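Local structure of borrelidin polyketide synthase, type I (Streptomyces parvulus, 6OBT) at residues F196-R201 with S214-T219. The protein is a modular enzyme of borrelidin biosynthesis whose dehydratase domain, the part described here, probably removes water from a beta-hydroxyacyl intermediate of the growing polyketide chain. Residues are numbered along the deposited sequence; the frame is centred on the assembly and turned at random.
Sequences FRCLRR and SLPEGT
The guanidinium group of Arg200 takes the backbone carbonyl of Ser214, a side chain binding the main chain where the pairing of strands 199-205 and 208-214 runs out. Arg200 NH2 lies 3.0 Å from Ser214 O, with an N-H...O angle of 159°. The oxygen sits at the edge of the guanidinium, close to its plane, whereas the nitrogen stands about 40° out of the carbonyl plane, away from the lone-pair directions. With Arg200 CG anti to the carbonyl carbon, this atom comes to 3.6 Å from Ser214 OG; a bend at chi2 (-67°) then turns CD and the guanidinium toward Ser214. There Arg200 NE adds two weak bonds, to Ser214 O and to Ser214 OG, both at 3.4 Å. The Arg197 carbonyl oxygen lies over one guanidinium face, toward its rim.

One backbone bond closes the end of the hairpin, from Ser214 N to Cys198 O (2.9 Å). One step toward the hairpin turn, Arg200 and Arg201 both face Glu212 in a classic beta bulge. On the buried side Cys198 takes over: its SG reaches Leu215 CD2 at 4.0 Å and lies near Pro216 CD. Ala233 of helix 228-236 also touches Cys198, and Leu230 of that helix meets Leu215, so this apolar patch joins the helix to the hairpin, probably part of the double-hotdog fold known for polyketide synthase dehydratases. Beyond it, Pro216 to Thr219 form a type II turn.

Ser214 O thus receives one good and one weak N-H from a cationic group, which would probably polarise the carbonyl and add a charged component beside the backbone bond of Ser214 N.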
# COMPACT_ATOMS: atom_id res chain seq x y z
N PHE A 196 -12.07 -15.42 24.67
CA PHE A 196 -11.75 -16.71 24.07
C PHE A 196 -12.40 -17.89 24.78
O PHE A 196 -12.38 -19.00 24.25
CB PHE A 196 -10.22 -16.92 24.01
CG PHE A 196 -9.53 -16.12 22.92
CD1 PHE A 196 -9.11 -16.72 21.75
CD2 PHE A 196 -9.30 -14.76 23.09
CE1 PHE A 196 -8.48 -15.99 20.74
CE2 PHE A 196 -8.65 -14.01 22.08
CZ PHE A 196 -8.26 -14.64 20.90
N ARG A 197 -12.99 -17.68 25.96
CA ARG A 197 -13.59 -18.78 26.73
C ARG A 197 -15.01 -19.03 26.21
O ARG A 197 -16.02 -18.72 26.85
CB ARG A 197 -13.60 -18.50 28.22
CG ARG A 197 -12.19 -18.34 28.82
CD ARG A 197 -12.19 -18.41 30.34
NE ARG A 197 -12.87 -17.29 30.99
CZ ARG A 197 -12.26 -16.26 31.58
NH1 ARG A 197 -10.94 -16.18 31.58
NH2 ARG A 197 -12.98 -15.30 32.16
N CYS A 198 -15.06 -19.64 25.04
CA CYS A 198 -16.29 -19.77 24.28
C CYS A 198 -16.89 -21.15 24.35
O CYS A 198 -18.06 -21.32 23.99
CB CYS A 198 -16.03 -19.43 22.82
SG CYS A 198 -15.72 -17.67 22.59
N LEU A 199 -16.13 -22.15 24.78
CA LEU A 199 -16.67 -23.50 24.87
C LEU A 199 -17.74 -23.59 25.96
O LEU A 199 -17.48 -23.23 27.11
CB LEU A 199 -15.56 -24.51 25.14
CG LEU A 199 -16.10 -25.92 25.43
CD1 LEU A 199 -16.92 -26.45 24.27
CD2 LEU A 199 -14.97 -26.87 25.76
N ARG A 200 -18.92 -24.09 25.60
CA ARG A 200 -20.03 -24.20 26.55
C ARG A 200 -20.44 -25.64 26.84
O ARG A 200 -20.65 -26.00 28.01
CB ARG A 200 -21.25 -23.43 26.02
CG ARG A 200 -20.93 -22.05 25.48
CD ARG A 200 -20.47 -21.10 26.58
NE ARG A 200 -20.02 -19.83 26.02
CZ ARG A 200 -19.67 -18.78 26.75
NH1 ARG A 200 -19.72 -18.83 28.08
NH2 ARG A 200 -19.29 -17.65 26.15
N ARG A 201 -20.60 -26.47 25.81
CA ARG A 201 -20.98 -27.87 26.03
C ARG A 201 -20.24 -28.74 25.02
O ARG A 201 -19.91 -28.28 23.93
CB ARG A 201 -22.50 -28.09 25.91
CG ARG A 201 -23.37 -26.95 26.45
CD ARG A 201 -24.68 -27.48 27.03
NE ARG A 201 -25.50 -28.12 26.01
CZ ARG A 201 -26.63 -27.60 25.53
NH1 ARG A 201 -27.07 -26.44 25.99
NH2 ARG A 201 -27.31 -28.25 24.59
N SER A 214 -19.66 -20.45 21.79
CA SER A 214 -20.27 -19.15 21.49
C SER A 214 -19.52 -18.00 22.17
O SER A 214 -18.91 -18.17 23.22
CB SER A 214 -21.75 -19.13 21.88
OG SER A 214 -21.94 -19.42 23.25
N LEU A 215 -19.60 -16.82 21.54
CA LEU A 215 -18.92 -15.63 22.05
C LEU A 215 -19.65 -15.08 23.28
O LEU A 215 -20.85 -15.32 23.46
CB LEU A 215 -18.84 -14.57 20.95
CG LEU A 215 -17.81 -14.83 19.85
CD1 LEU A 215 -18.14 -14.06 18.56
CD2 LEU A 215 -16.43 -14.47 20.36
N PRO A 216 -18.94 -14.36 24.15
CA PRO A 216 -19.61 -13.62 25.22
C PRO A 216 -20.62 -12.64 24.64
O PRO A 216 -20.43 -12.11 23.54
CB PRO A 216 -18.47 -12.88 25.93
CG PRO A 216 -17.21 -13.48 25.41
CD PRO A 216 -17.49 -14.06 24.08
N GLU A 217 -21.68 -12.39 25.40
CA GLU A 217 -22.73 -11.50 24.92
C GLU A 217 -22.18 -10.10 24.65
O GLU A 217 -21.35 -9.59 25.41
CB GLU A 217 -23.88 -11.45 25.93
CG GLU A 217 -24.19 -12.80 26.58
CD GLU A 217 -25.55 -12.82 27.24
OE1 GLU A 217 -26.25 -11.78 27.19
OE2 GLU A 217 -25.92 -13.86 27.82
N GLY A 218 -22.64 -9.50 23.56
CA GLY A 218 -22.21 -8.15 23.22
C GLY A 218 -20.86 -8.06 22.54
O GLY A 218 -20.27 -6.97 22.51
N THR A 219 -20.35 -9.16 22.00
CA THR A 219 -19.10 -9.13 21.25
C THR A 219 -19.34 -8.56 19.86
O THR A 219 -20.12 -9.13 19.09
CB THR A 219 -18.49 -10.53 21.16
OG1 THR A 219 -18.11 -10.97 22.47
CG2 THR A 219 -17.27 -10.52 20.25